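Local coordinates for regulatory protein AsnC (Escherichia coli, PDB 2CG4) that regulates transcription by sequence-specific DNA binding, activating the asnA gene and controlling its own expression, at residues C113-I116 against D117-Q120; L119-V122 against L123-I127. The protein carries 1 engineered substitution. All coordinates share one frame; numbering follows the deposited sequence.

Both contacts lie in the Lrp/AsnC ligand-binding domain and use helix 116-127, which follows strand 107-113 of the antiparallel sheet. Contact 1 comes first along the chain: it leads from the end of that strand into the first turn of the helix. Contact 2 carries the same helix on to its last turn. They share Leu119 and Gln120, and their centres are about 8 Å apart. Cys113 SG of contact 1 also packs on Val122 CG2 of contact 2, at 4.1 Å. Both contacts touch the second subunit. The bound asparagine touches Leu123 in contact 2, so the helix that begins at the cap also reaches the ligand.

Contact 1 (C113-I116 against D117-Q120); sequences CRSI and DALQ
Ser115 is the N-cap residue of helix 116-127 and accepts a hydrogen bond from Ala118. The N-H of Ala118 points almost straight at the hydroxyl, with Ala118 N to Ser115 OG at 3.1 Å and an angle of 177° at the hydrogen. The hydroxyl gets there because OG sits between the backbone N and the carbonyl carbon (chi1 66°), which brings it to the N-H of Ala118. The carbonyl of the same serine takes the next bond: Leu119 N lies 2.9 Å from Ser115 O, in the carbonyl plane. Gln120 N then bonds to Ile116 O at 3.0 Å, with the donor above the carbonyl plane.

Apolar contacts lie toward Cys113 and strand 68-76. The methyl CB of Ala118 lies 3.6 Å from Ser115 OG and 4.4 Å from Cys113 CB. The sulfur of Cys113 lies against the backbone of Leu119, with SG 3.8 Å from Leu119 CA. Leu119 and Ile116 both touch Val68 on strand 68-76, and Ile116 also packs on Val141 of the second subunit.

Ser115 thus serves the helix start twice, through its side chain and its carbonyl. The hydroxyl satisfies an N-H that has no preceding helical turn to bond with.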
loop_
_atom_site.group_PDB
_atom_site.type_symbol
_atom_site.label_atom_id
_atom_site.label_comp_id
_atom_site.label_asym_id
_atom_site.label_seq_id
_atom_site.Cartn_x
_atom_site.Cartn_y
_atom_site.Cartn_z
ATOM N N CYS A 113 25.419 -4.070 9.012
ATOM C CA CYS A 113 25.579 -5.223 9.905
ATOM C C CYS A 113 26.435 -6.321 9.285
ATOM O O CYS A 113 26.593 -6.388 8.071
ATOM C CB CYS A 113 24.213 -5.781 10.302
ATOM S SG CYS A 113 23.436 -4.886 11.656
ATOM N N ARG A 114 26.978 -7.191 10.125
ATOM C CA ARG A 114 27.820 -8.282 9.652
ATOM C C ARG A 114 27.037 -9.481 9.114
ATOM O O ARG A 114 27.430 -10.085 8.107
ATOM C CB ARG A 114 28.781 -8.727 10.748
ATOM C CG ARG A 114 30.045 -7.896 10.817
ATOM C CD ARG A 114 30.861 -8.254 12.046
ATOM N NE ARG A 114 31.545 -7.083 12.586
ATOM C CZ ARG A 114 32.621 -6.532 12.032
ATOM N NH1 ARG A 114 33.130 -7.050 10.918
ATOM N NH2 ARG A 114 33.185 -5.461 12.584
ATOM N N SER A 115 25.931 -9.820 9.775
ATOM C CA SER A 115 25.126 -10.977 9.373
ATOM C C SER A 115 23.648 -10.740 9.650
ATOM O O SER A 115 23.292 -9.810 10.377
ATOM C CB SER A 115 25.585 -12.222 10.130
ATOM O OG SER A 115 25.309 -12.087 11.518
ATOM N N ILE A 116 22.780 -11.588 9.097
ATOM C CA ILE A 116 21.361 -11.463 9.416
ATOM C C ILE A 116 21.077 -11.818 10.877
ATOM O O ILE A 116 20.082 -11.379 11.435
ATOM C CB ILE A 116 20.405 -12.224 8.441
ATOM C CG1 ILE A 116 20.028 -13.597 8.988
ATOM C CG2 ILE A 116 20.971 -12.308 7.022
ATOM C CD1 ILE A 116 18.581 -13.946 8.741
ATOM N N ASP A 117 21.961 -12.588 11.504
ATOM C CA ASP A 117 21.837 -12.839 12.938
ATOM C C ASP A 117 22.090 -11.575 13.759
ATOM O O ASP A 117 21.320 -11.260 14.660
ATOM C CB ASP A 117 22.750 -13.984 13.404
ATOM C CG ASP A 117 22.388 -14.477 14.806
ATOM O OD1 ASP A 117 21.247 -14.962 14.988
ATOM O OD2 ASP A 117 23.228 -14.365 15.730
ATOM N N ALA A 118 23.178 -10.871 13.438
ATOM C CA ALA A 118 23.446 -9.514 13.923
ATOM C C ALA A 118 22.311 -8.518 13.663
ATOM O O ALA A 118 21.860 -7.842 14.586
ATOM C CB ALA A 118 24.760 -8.989 13.336
ATOM N N LEU A 119 21.857 -8.416 12.415
ATOM C CA LEU A 119 20.739 -7.516 12.081
ATOM C C LEU A 119 19.497 -7.784 12.918
ATOM O O LEU A 119 18.818 -6.856 13.330
ATOM C CB LEU A 119 20.373 -7.588 10.592
ATOM C CG LEU A 119 19.157 -6.744 10.170
ATOM C CD1 LEU A 119 19.504 -5.255 10.099
ATOM C CD2 LEU A 119 18.576 -7.215 8.845
ATOM N N GLN A 120 19.200 -9.057 13.145
ATOM C CA GLN A 120 18.063 -9.463 13.947
ATOM C C GLN A 120 18.194 -8.987 15.399
ATOM O O GLN A 120 17.217 -8.550 15.997
ATOM C CB GLN A 120 17.911 -10.986 13.884
ATOM C CG GLN A 120 16.933 -11.569 14.882
ATOM C CD GLN A 120 17.619 -12.127 16.112
ATOM O OE1 GLN A 120 18.601 -12.857 16.004
ATOM N NE2 GLN A 120 17.110 -11.776 17.290
#

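Contact 2 (L119-V122 against L123-I127); sequences LQHV and LINKI
The side chains and backbone of His121 and Val122 meet residues four and five places on, along the last turns of helix 116-127 in the ligand-binding domain. His121 lies against Asn125, whose CB sits over one face of the imidazole, 4.2 Å from the ring centroid. This is a CH-pi contact, offset toward the rim. The two side chains cross at about a right angle, and the ring and amide planes are 52° apart. Asn125 N bonds to His121 O at 2.9 Å, and its ND2 adds a weak bond to that carbonyl.

The helix widens at Val122. Val122 O accepts both Lys126 N, at 2.8 Å, and Ile127 N, at 2.9 Å. The two donors come from opposite faces of the carbonyl plane. The bond from Ile127 N, five residues on, is that of a pi-type turn, while that from Lys126 N is the ordinary i+4 bond. On the buried side, Val122 CG1 is anti to the backbone N (chi1 180°) and meets Ile127 CD1 at 3.6 Å.

Lys126 runs extended to a salt bridge with Glu94. Leu123 and Ile127 both rest on Thr136 of strand 133-147, and Ile127 also reaches Ile72 of strand 68-76. Leu123 touches the bound asparagine and packs on Leu142 of the second subunit and Tyr100 of the third. The helix thus packs on strands 68-76 and 133-147 of its own chain and also meets two other subunits.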
loop_
_atom_site.group_PDB
_atom_site.type_symbol
_atom_site.label_atom_id
_atom_site.label_comp_id
_atom_site.label_asym_id
_atom_site.label_seq_id
_atom_site.Cartn_x
_atom_site.Cartn_y
_atom_site.Cartn_z
ATOM N N LEU A 119 21.857 -8.416 12.415
ATOM C CA LEU A 119 20.739 -7.516 12.081
ATOM C C LEU A 119 19.497 -7.784 12.918
ATOM O O LEU A 119 18.818 -6.856 13.330
ATOM C CB LEU A 119 20.373 -7.588 10.592
ATOM C CG LEU A 119 19.157 -6.744 10.170
ATOM C CD1 LEU A 119 19.504 -5.255 10.099
ATOM C CD2 LEU A 119 18.576 -7.215 8.845
ATOM N N GLN A 120 19.200 -9.057 13.145
ATOM C CA GLN A 120 18.063 -9.463 13.947
ATOM C C GLN A 120 18.194 -8.987 15.399
ATOM O O GLN A 120 17.217 -8.550 15.997
ATOM C CB GLN A 120 17.911 -10.986 13.884
ATOM C CG GLN A 120 16.933 -11.569 14.882
ATOM C CD GLN A 120 17.619 -12.127 16.112
ATOM O OE1 GLN A 120 18.601 -12.857 16.004
ATOM N NE2 GLN A 120 17.110 -11.776 17.290
ATOM N N HIS A 121 19.403 -9.069 15.955
ATOM C CA HIS A 121 19.667 -8.628 17.329
ATOM C C HIS A 121 19.514 -7.112 17.480
ATOM O O HIS A 121 18.897 -6.642 18.434
ATOM C CB HIS A 121 21.063 -9.078 17.799
ATOM C CG HIS A 121 21.452 -8.541 19.147
ATOM N ND1 HIS A 121 21.054 -9.131 20.329
ATOM C CD2 HIS A 121 22.185 -7.455 19.499
ATOM C CE1 HIS A 121 21.525 -8.433 21.348
ATOM N NE2 HIS A 121 22.215 -7.412 20.872
ATOM N N VAL A 122 20.069 -6.355 16.536
ATOM C CA VAL A 122 19.890 -4.894 16.507
ATOM C C VAL A 122 18.421 -4.454 16.370
ATOM O O VAL A 122 17.918 -3.716 17.216
ATOM C CB VAL A 122 20.749 -4.218 15.404
ATOM C CG1 VAL A 122 20.531 -2.713 15.399
ATOM C CG2 VAL A 122 22.225 -4.544 15.602
ATOM N N LEU A 123 17.734 -4.902 15.318
ATOM C CA LEU A 123 16.297 -4.621 15.179
ATOM C C LEU A 123 15.528 -4.814 16.481
ATOM O O LEU A 123 14.857 -3.896 16.956
ATOM C CB LEU A 123 15.665 -5.486 14.094
ATOM C CG LEU A 123 15.523 -4.781 12.753
ATOM C CD1 LEU A 123 14.910 -5.719 11.737
ATOM C CD2 LEU A 123 14.702 -3.498 12.910
ATOM N N ILE A 124 15.627 -6.016 17.044
ATOM C CA ILE A 124 14.783 -6.421 18.159
ATOM C C ILE A 124 15.201 -5.720 19.447
ATOM O O ILE A 124 14.365 -5.213 20.188
ATOM C CB ILE A 124 14.778 -7.959 18.332
ATOM C CG1 ILE A 124 14.262 -8.635 17.053
ATOM C CG2 ILE A 124 13.912 -8.366 19.518
ATOM C CD1 ILE A 124 14.207 -10.158 17.114
ATOM N N ASN A 125 16.507 -5.656 19.687
ATOM C CA ASN A 125 17.025 -5.285 20.996
ATOM C C ASN A 125 17.499 -3.841 21.110
ATOM O O ASN A 125 17.531 -3.290 22.212
ATOM C CB ASN A 125 18.130 -6.246 21.420
ATOM C CG ASN A 125 17.607 -7.639 21.677
ATOM O OD1 ASN A 125 16.682 -7.834 22.469
ATOM N ND2 ASN A 125 18.180 -8.615 20.992
ATOM N N LYS A 126 17.855 -3.228 19.983
ATOM C CA LYS A 126 18.348 -1.851 20.004
ATOM C C LYS A 126 17.396 -0.851 19.355
ATOM O O LYS A 126 17.164 0.234 19.897
ATOM C CB LYS A 126 19.739 -1.755 19.372
ATOM C CG LYS A 126 20.825 -2.492 20.149
ATOM C CD LYS A 126 22.121 -2.545 19.351
ATOM C CE LYS A 126 23.204 -3.338 20.068
ATOM N NZ LYS A 126 24.566 -2.951 19.598
ATOM N N ILE A 127 16.847 -1.207 18.197
ATOM C CA ILE A 127 16.005 -0.282 17.437
ATOM C C ILE A 127 14.539 -0.370 17.872
ATOM O O ILE A 127 13.887 0.645 18.115
ATOM C CB ILE A 127 16.127 -0.520 15.903
ATOM C CG1 ILE A 127 17.534 -0.174 15.411
ATOM C CG2 ILE A 127 15.079 0.284 15.141
ATOM C CD1 ILE A 127 17.847 -0.692 14.016
#